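Local structure of intracellular growth locus, subunit C (Francisella tularensis subsp. tularensis, 2QWU) at residues 40-52 with 93-107. The protein is a pathogenicity island protein that probably acts in intracellular growth and cell invasion. The protein carries 2 engineered substitutions. Sequence-based numbering, arbitrary orientation.
Sequences SLTIAGEKLDKNI and VLIKSNVRTKIEEKV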
ATOM      1  N   SER A  40       3.534   1.525  -9.478  1.00 16.82           N
ATOM      2  CA  SER A  40       2.769   2.639 -10.007  1.00 18.80           C
ATOM      3  C   SER A  40       1.653   2.973  -9.032  1.00 17.94           C
ATOM      4  O   SER A  40       1.265   2.133  -8.229  1.00 18.94           O
ATOM      5  CB  SER A  40       2.205   2.339 -11.395  1.00 21.13           C
ATOM      6  OG  SER A  40       1.108   1.469 -11.311  1.00 26.65           O
ATOM      7  N   LEU A  41       1.158   4.207  -9.087  1.00 17.43           N
ATOM      8  CA  LEU A  41       0.098   4.635  -8.234  1.00 17.24           C
ATOM      9  C   LEU A  41      -0.610   5.832  -8.876  1.00 18.53           C
ATOM     10  O   LEU A  41       0.015   6.822  -9.259  1.00 20.12           O
ATOM     11  CB  LEU A  41       0.641   5.076  -6.839  1.00 17.92           C
ATOM     12  CG  LEU A  41      -0.390   5.757  -5.903  1.00 17.69           C
ATOM     13  CD1 LEU A  41      -1.460   4.802  -5.464  1.00 17.67           C
ATOM     14  CD2 LEU A  41       0.368   6.366  -4.700  1.00 18.80           C
ATOM     15  N   THR A  42      -1.916   5.714  -8.997  1.00 19.14           N
ATOM     16  CA  THR A  42      -2.729   6.808  -9.480  1.00 21.31           C
ATOM     17  C   THR A  42      -3.750   7.170  -8.432  1.00 21.12           C
ATOM     18  O   THR A  42      -4.418   6.297  -7.906  1.00 22.20           O
ATOM     19  CB  THR A  42      -3.439   6.434 -10.767  1.00 21.88           C
ATOM     20  OG1 THR A  42      -2.434   6.035 -11.687  1.00 25.18           O
ATOM     21  CG2 THR A  42      -4.237   7.674 -11.353  1.00 23.33           C
ATOM     22  N   ILE A  43      -3.856   8.467  -8.134  1.00 21.77           N
ATOM     23  CA  ILE A  43      -4.835   8.944  -7.158  1.00 23.19           C
ATOM     24  C   ILE A  43      -5.688  10.062  -7.769  1.00 24.33           C
ATOM     25  O   ILE A  43      -5.151  11.110  -8.150  1.00 23.86           O
ATOM     26  CB  ILE A  43      -4.140   9.515  -5.885  1.00 24.77           C
ATOM     27  CG1 ILE A  43      -3.382   8.401  -5.154  1.00 25.50           C
ATOM     28  CG2 ILE A  43      -5.209  10.077  -4.910  1.00 24.62           C
ATOM     29  CD1 ILE A  43      -2.519   8.922  -4.015  1.00 29.00           C
ATOM     30  N   ALA A  44      -7.000   9.831  -7.833  1.00 25.18           N
ATOM     31  CA  ALA A  44      -7.935  10.822  -8.385  1.00 26.66           C
ATOM     32  C   ALA A  44      -7.417  11.245  -9.773  1.00 26.85           C
ATOM     33  O   ALA A  44      -7.481  12.415 -10.162  1.00 27.67           O
ATOM     34  CB  ALA A  44      -8.025  12.029  -7.435  1.00 26.17           C
ATOM     35  N   GLY A  45      -6.889  10.273 -10.505  1.00 26.06           N
ATOM     36  CA  GLY A  45      -6.376  10.523 -11.837  1.00 28.16           C
ATOM     37  C   GLY A  45      -4.964  11.075 -11.923  1.00 28.22           C
ATOM     38  O   GLY A  45      -4.415  11.215 -13.036  1.00 31.23           O
ATOM     39  N   GLU A  46      -4.346  11.399 -10.792  1.00 26.71           N
ATOM     40  CA  GLU A  46      -2.986  11.934 -10.849  1.00 27.80           C
ATOM     41  C   GLU A  46      -2.033  10.765 -10.725  1.00 27.65           C
ATOM     42  O   GLU A  46      -2.117   9.986  -9.779  1.00 27.17           O
ATOM     43  CB  GLU A  46      -2.751  12.942  -9.722  1.00 29.39           C
ATOM     44  CG  GLU A  46      -3.782  14.065  -9.690  1.00 35.64           C
ATOM     45  CD  GLU A  46      -3.746  14.958 -10.931  1.00 39.97           C
ATOM     46  OE1 GLU A  46      -4.818  15.519 -11.279  1.00 42.89           O
ATOM     47  OE2 GLU A  46      -2.657  15.125 -11.544  1.00 41.36           O
ATOM     48  N   LYS A  47      -1.155  10.630 -11.707  1.00 26.79           N
ATOM     49  CA  LYS A  47      -0.146   9.561 -11.738  1.00 27.30           C
ATOM     50  C   LYS A  47       1.101   9.966 -10.947  1.00 27.20           C
ATOM     51  O   LYS A  47       1.702  11.018 -11.206  1.00 27.45           O
ATOM     52  CB  LYS A  47       0.245   9.272 -13.195  1.00 28.76           C
ATOM     53  CG  LYS A  47      -0.822   8.530 -13.926  1.00 33.17           C
ATOM     54  CD  LYS A  47      -0.600   8.405 -15.456  1.00 37.32           C
ATOM     55  CE  LYS A  47      -1.944   8.052 -16.138  1.00 39.75           C
ATOM     56  NZ  LYS A  47      -1.787   7.468 -17.525  1.00 41.78           N
ATOM     57  N   LEU A  48       1.502   9.157  -9.971  1.00 23.99           N
ATOM     58  CA  LEU A  48       2.705   9.506  -9.221  1.00 24.08           C
ATOM     59  C   LEU A  48       3.917   9.022 -10.027  1.00 22.62           C
ATOM     60  O   LEU A  48       3.859   7.969 -10.647  1.00 24.15           O
ATOM     61  CB  LEU A  48       2.705   8.832  -7.832  1.00 23.39           C
ATOM     62  CG  LEU A  48       1.917   9.364  -6.612  1.00 25.35           C
ATOM     63  CD1 LEU A  48       2.598  10.620  -6.015  1.00 25.12           C
ATOM     64  CD2 LEU A  48       0.473   9.664  -7.000  1.00 24.93           C
ATOM     65  N   ASP A  49       5.004   9.794 -10.021  1.00 25.06           N
ATOM     66  CA  ASP A  49       6.238   9.396 -10.706  1.00 25.98           C
ATOM     67  C   ASP A  49       6.862   8.194 -10.003  1.00 25.48           C
ATOM     68  O   ASP A  49       6.800   8.068  -8.769  1.00 24.98           O
ATOM     69  CB  ASP A  49       7.294  10.513 -10.672  1.00 29.53           C
ATOM     70  CG  ASP A  49       6.845  11.788 -11.380  1.00 35.02           C
ATOM     71  OD1 ASP A  49       6.055  11.729 -12.367  1.00 37.44           O
ATOM     72  OD2 ASP A  49       7.316  12.866 -10.925  1.00 38.71           O
ATOM     73  N   LYS A  50       7.447   7.294 -10.784  1.00 23.51           N
ATOM     74  CA  LYS A  50       8.130   6.120 -10.236  1.00 23.33           C
ATOM     75  C   LYS A  50       9.558   6.631  -9.959  1.00 22.71           C
ATOM     76  O   LYS A  50      10.413   6.611 -10.825  1.00 22.34           O
ATOM     77  CB  LYS A  50       8.136   5.030 -11.294  1.00 24.95           C
ATOM     78  CG  LYS A  50       8.678   3.705 -10.821  1.00 25.68           C
ATOM     79  CD  LYS A  50       8.856   2.863 -12.072  1.00 29.74           C
ATOM     80  CE  LYS A  50       8.934   1.436 -11.714  1.00 31.57           C
ATOM     81  NZ  LYS A  50       9.210   0.704 -12.989  1.00 32.51           N
ATOM     82  N   ASN A  51       9.805   7.108  -8.741  1.00 20.04           N
ATOM     83  CA  ASN A  51      11.066   7.744  -8.407  1.00 20.46           C
ATOM     84  C   ASN A  51      11.721   7.273  -7.120  1.00 20.27           C
ATOM     85  O   ASN A  51      12.655   7.904  -6.611  1.00 22.47           O
ATOM     86  CB  ASN A  51      10.831   9.264  -8.321  1.00 20.38           C
ATOM     87  CG  ASN A  51       9.824   9.630  -7.249  1.00 18.71           C
ATOM     88  OD1 ASN A  51       9.294   8.752  -6.595  1.00 18.33           O
ATOM     89  ND2 ASN A  51       9.532  10.916  -7.097  1.00 18.57           N
ATOM     90  N   ILE A  52      11.245   6.164  -6.564  1.00 18.17           N
ATOM     91  CA  ILE A  52      11.849   5.667  -5.357  1.00 18.17           C
ATOM     92  C   ILE A  52      12.628   4.429  -5.691  1.00 18.12           C
ATOM     93  O   ILE A  52      12.084   3.524  -6.363  1.00 18.58           O
ATOM     94  CB  ILE A  52      10.773   5.305  -4.283  1.00 15.63           C
ATOM     95  CG1 ILE A  52       9.990   6.563  -3.890  1.00 16.64           C
ATOM     96  CG2 ILE A  52      11.461   4.598  -3.109  1.00 17.42           C
ATOM     97  CD1 ILE A  52       8.713   6.234  -3.065  1.00 17.65           C
ATOM     98  N   VAL A  93       5.209   8.487  -0.417  1.00 16.44           N
ATOM     99  CA  VAL A  93       5.563   8.913  -1.758  1.00 16.83           C
ATOM    100  C   VAL A  93       6.655   9.969  -1.693  1.00 18.09           C
ATOM    101  O   VAL A  93       6.843  10.635  -0.673  1.00 17.11           O
ATOM    102  CB  VAL A  93       4.337   9.461  -2.541  1.00 16.01           C
ATOM    103  CG1 VAL A  93       3.257   8.363  -2.633  1.00 15.80           C
ATOM    104  CG2 VAL A  93       3.745  10.708  -1.802  1.00 16.71           C
ATOM    105  N   LEU A  94       7.411  10.101  -2.774  1.00 17.00           N
ATOM    106  CA  LEU A  94       8.470  11.140  -2.793  1.00 17.61           C
ATOM    107  C   LEU A  94       7.979  12.236  -3.766  1.00 18.26           C
ATOM    108  O   LEU A  94       7.890  12.020  -4.982  1.00 18.61           O
ATOM    109  CB  LEU A  94       9.795  10.522  -3.250  1.00 18.36           C
ATOM    110  CG  LEU A  94      10.996  11.453  -3.196  1.00 25.70           C
ATOM    111  CD1 LEU A  94      11.331  11.921  -1.774  1.00 25.11           C
ATOM    112  CD2 LEU A  94      12.149  10.569  -3.814  1.00 26.22           C
ATOM    113  N   ILE A  95       7.595  13.397  -3.224  1.00 17.81           N
ATOM    114  CA  ILE A  95       7.026  14.475  -4.056  1.00 18.55           C
ATOM    115  C   ILE A  95       7.432  15.851  -3.565  1.00 19.27           C
ATOM    116  O   ILE A  95       7.862  16.018  -2.414  1.00 17.32           O
ATOM    117  CB  ILE A  95       5.462  14.437  -4.020  1.00 19.63           C
ATOM    118  CG1 ILE A  95       4.965  14.524  -2.556  1.00 17.66           C
ATOM    119  CG2 ILE A  95       4.954  13.123  -4.665  1.00 19.37           C
ATOM    120  CD1 ILE A  95       3.436  14.561  -2.389  1.00 19.78           C
ATOM    121  N   LYS A  96       7.262  16.836  -4.445  1.00 21.13           N
ATOM    122  CA  LYS A  96       7.533  18.229  -4.082  1.00 24.75           C
ATOM    123  C   LYS A  96       6.300  18.745  -3.321  1.00 24.44           C
ATOM    124  O   LYS A  96       5.191  18.223  -3.456  1.00 23.34           O
ATOM    125  CB  LYS A  96       7.771  19.063  -5.354  1.00 26.86           C
ATOM    126  CG  LYS A  96       9.024  18.600  -6.105  1.00 29.37           C
ATOM    127  CD  LYS A  96       9.250  19.354  -7.407  1.00 32.63           C
ATOM    128  CE  LYS A  96       9.409  20.805  -7.109  1.00 35.78           C
ATOM    129  NZ  LYS A  96      10.088  21.571  -8.209  1.00 39.78           N
ATOM    130  N   SER A  97       6.503  19.780  -2.528  1.00 26.85           N
ATOM    131  CA  SER A  97       5.463  20.390  -1.728  1.00 28.66           C
ATOM    132  C   SER A  97       4.285  20.847  -2.575  1.00 28.66           C
ATOM    133  O   SER A  97       3.129  20.706  -2.177  1.00 30.73           O
ATOM    134  CB  SER A  97       6.065  21.590  -0.979  1.00 29.94           C
ATOM    135  OG  SER A  97       7.374  21.270  -0.529  1.00 36.79           O
ATOM    136  N   ASN A  98       4.553  21.392  -3.754  1.00 29.65           N
ATOM    137  CA  ASN A  98       3.465  21.863  -4.580  1.00 31.40           C
ATOM    138  C   ASN A  98       2.592  20.692  -5.062  1.00 30.45           C
ATOM    139  O   ASN A  98       1.389  20.839  -5.229  1.00 31.97           O
ATOM    140  CB  ASN A  98       4.021  22.684  -5.746  1.00 34.47           C
ATOM    141  CG  ASN A  98       3.489  22.238  -7.080  1.00 38.78           C
ATOM    142  OD1 ASN A  98       3.935  21.231  -7.649  1.00 43.44           O
ATOM    143  ND2 ASN A  98       2.533  22.984  -7.594  1.00 40.68           N
ATOM    144  N   VAL A  99       3.187  19.527  -5.259  1.00 28.57           N
ATOM    145  CA  VAL A  99       2.437  18.359  -5.711  1.00 26.90           C
ATOM    146  C   VAL A  99       1.515  17.851  -4.592  1.00 24.86           C
ATOM    147  O   VAL A  99       0.426  17.358  -4.853  1.00 23.83           O
ATOM    148  CB  VAL A  99       3.397  17.206  -6.212  1.00 27.37           C
ATOM    149  CG1 VAL A  99       2.621  15.947  -6.489  1.00 26.48           C
ATOM    150  CG2 VAL A  99       4.099  17.628  -7.499  1.00 29.20           C
ATOM    151  N   ARG A 100       1.928  17.997  -3.342  1.00 24.20           N
ATOM    152  CA  ARG A 100       1.085  17.568  -2.246  1.00 24.26           C
ATOM    153  C   ARG A 100      -0.233  18.356  -2.276  1.00 24.71           C
ATOM    154  O   ARG A 100      -1.329  17.815  -2.142  1.00 23.77           O
ATOM    155  CB  ARG A 100       1.808  17.830  -0.931  1.00 26.24           C
ATOM    156  CG  ARG A 100       0.914  17.909   0.262  1.00 29.54           C
ATOM    157  CD  ARG A 100       1.535  18.862   1.216  1.00 35.93           C
ATOM    158  NE  ARG A 100       0.801  18.983   2.451  1.00 40.08           N
ATOM    159  CZ  ARG A 100       1.316  19.521   3.550  1.00 44.07           C
ATOM    160  NH1 ARG A 100       2.566  19.992   3.556  1.00 44.84           N
ATOM    161  NH2 ARG A 100       0.596  19.552   4.665  1.00 46.45           N
ATOM    162  N   THR A 101      -0.111  19.663  -2.440  1.00 24.15           N
ATOM    163  CA  THR A 101      -1.289  20.515  -2.436  1.00 24.55           C
ATOM    164  C   THR A 101      -2.192  20.197  -3.625  1.00 23.05           C
ATOM    165  O   THR A 101      -3.398  20.174  -3.486  1.00 24.21           O
ATOM    166  CB  THR A 101      -0.870  22.017  -2.461  1.00 25.42           C
ATOM    167  OG1 THR A 101       0.049  22.262  -1.391  1.00 26.59           O
ATOM    168  CG2 THR A 101      -2.128  22.943  -2.314  1.00 24.63           C
ATOM    169  N   LYS A 102      -1.612  19.929  -4.786  1.00 24.21           N
ATOM    170  CA  LYS A 102      -2.412  19.622  -5.955  1.00 25.13           C
ATOM    171  C   LYS A 102      -3.123  18.274  -5.864  1.00 23.81           C
ATOM    172  O   LYS A 102      -4.251  18.105  -6.350  1.00 23.68           O
ATOM    173  CB  LYS A 102      -1.548  19.746  -7.226  1.00 26.06           C
ATOM    174  CG  LYS A 102      -0.973  21.199  -7.338  1.00 29.59           C
ATOM    175  CD  LYS A 102      -2.099  22.275  -7.368  1.00 30.53           C
ATOM    176  CE  LYS A 102      -1.881  23.320  -6.271  1.00 31.45           C
ATOM    177  NZ  LYS A 102      -2.849  24.457  -6.382  1.00 27.96           N
ATOM    178  N   ILE A 103      -2.501  17.298  -5.213  1.00 22.91           N
ATOM    179  CA  ILE A 103      -3.189  16.031  -5.068  1.00 23.32           C
ATOM    180  C   ILE A 103      -4.355  16.229  -4.086  1.00 22.44           C
ATOM    181  O   ILE A 103      -5.465  15.740  -4.278  1.00 21.11           O
ATOM    182  CB  ILE A 103      -2.238  14.931  -4.519  1.00 23.63           C
ATOM    183  CG1 ILE A 103      -1.177  14.641  -5.572  1.00 27.29           C
ATOM    184  CG2 ILE A 103      -3.026  13.703  -4.158  1.00 24.69           C
ATOM    185  CD1 ILE A 103      -0.130  13.629  -5.108  1.00 29.50           C
ATOM    186  N   GLU A 104      -4.112  16.977  -3.024  1.00 22.22           N
ATOM    187  CA  GLU A 104      -5.157  17.162  -2.035  1.00 24.04           C
ATOM    188  C   GLU A 104      -6.375  17.836  -2.650  1.00 23.00           C
ATOM    189  O   GLU A 104      -7.540  17.459  -2.381  1.00 19.63           O
ATOM    190  CB  GLU A 104      -4.644  18.011  -0.863  1.00 26.31           C
ATOM    191  CG  GLU A 104      -3.602  17.376   0.022  1.00 33.21           C
ATOM    192  CD  GLU A 104      -3.017  18.377   1.053  1.00 37.48           C
ATOM    193  OE1 GLU A 104      -3.030  19.628   0.808  1.00 41.28           O
ATOM    194  OE2 GLU A 104      -2.512  17.926   2.100  1.00 41.21           O
ATOM    195  N   GLU A 105      -6.101  18.851  -3.463  1.00 22.37           N
ATOM    196  CA  GLU A 105      -7.192  19.590  -4.129  1.00 20.09           C
ATOM    197  C   GLU A 105      -7.957  18.758  -5.125  1.00 19.72           C
ATOM    198  O   GLU A 105      -9.163  18.902  -5.269  1.00 18.94           O
ATOM    199  CB  GLU A 105      -6.635  20.847  -4.844  1.00 21.52           C
ATOM    200  CG  GLU A 105      -6.233  21.949  -3.871  1.00 20.30           C
ATOM    201  CD  GLU A 105      -5.566  23.126  -4.565  1.00 24.54           C
ATOM    202  OE1 GLU A 105      -5.535  23.126  -5.828  1.00 22.75           O
ATOM    203  OE2 GLU A 105      -5.054  24.027  -3.864  1.00 22.31           O
ATOM    204  N   LYS A 106      -7.249  17.914  -5.862  1.00 19.87           N
ATOM    205  CA  LYS A 106      -7.896  17.060  -6.843  1.00 20.32           C
ATOM    206  C   LYS A 106      -8.779  16.030  -6.146  1.00 20.93           C
ATOM    207  O   LYS A 106      -9.902  15.774  -6.563  1.00 19.18           O
ATOM    208  CB  LYS A 106      -6.832  16.362  -7.698  1.00 23.18           C
ATOM    209  CG  LYS A 106      -7.423  15.518  -8.817  1.00 27.20           C
ATOM    210  CD  LYS A 106      -8.125  16.413  -9.872  1.00 28.95           C
ATOM    211  CE  LYS A 106      -8.731  15.586 -11.014  1.00 29.24           C
ATOM    212  NZ  LYS A 106      -7.622  14.907 -11.784  1.00 30.48           N
ATOM    213  N   VAL A 107      -8.279  15.453  -5.054  1.00 20.26           N
ATOM    214  CA  VAL A 107      -9.069  14.477  -4.330  1.00 20.23           C
ATOM    215  C   VAL A 107     -10.360  15.089  -3.789  1.00 21.99           C
ATOM    216  O   VAL A 107     -11.444  14.552  -4.008  1.00 20.51           O
ATOM    217  CB  VAL A 107      -8.223  13.826  -3.175  1.00 20.97           C
ATOM    218  CG1 VAL A 107      -9.137  13.028  -2.267  1.00 21.21           C
ATOM    219  CG2 VAL A 107      -7.114  12.954  -3.779  1.00 20.55           C
TER
HETATM  220  O   HOH W   1       5.980  10.576  -7.188  1.00 24.07           O
HETATM  221  O   HOH W   2       7.047  13.156  -7.791  1.00 29.34           O
HETATM  222  O   HOH W   3       6.936   8.664  -5.100  1.00 17.31           O
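The turn of the hairpin 41-47 comes up against helix 97-107, with Ala44 and Val107 5.6 Å apart between CA atoms, and the chain beyond the hairpin comes alongside strand 86-96, Ile52 nearest Leu94. Lys106 grips the turn. Its NZ donates to Ala44 O at 3.0 Å, nearly in line with the carbonyl. The same NZ forms a salt bridge with Glu46 OE1 at 2.9 Å, met on the anti side and 28° out of the carboxylate plane. Bends at chi2 and chi4 of Lys106 lay its methylene chain along both oxygens. Beside this, Ala44 CB rests on Lys106 CG. Val107 CG2 packs 3.6 Å from Ile43 CG2. The turn from Ile43 to Glu46 is a type I' beta turn, the two-residue loop of a beta hairpin, set at the helix flank. The hairpin is part of the large antiparallel sheet, and strand 86-96 of that sheet runs straight into the helix, with Lys96 at the N-cap position. Leu48 fills the angle between strand and helix. Its CD1 meets Ile95 CG2 at 3.7 Å, and also reaches Val93 CB and Ile103 CD1. Ile103 also touches Ile160 of strand 157-162. At Asn51 and Ile52 a classic beta bulge faces Ala69. With CG between its backbone N and carbonyl carbon (chi1 61°), Asn51 turns its amide to Leu94, and ND2 donates to Leu94 O at 2.9 Å. That bond is fairly straight and lies in the amide plane, but it is tilted from the Leu94 carbonyl plane. One water accepts from Leu94 N at 2.8 Å and can donate to Asn51 OD1, also at 2.8 Å.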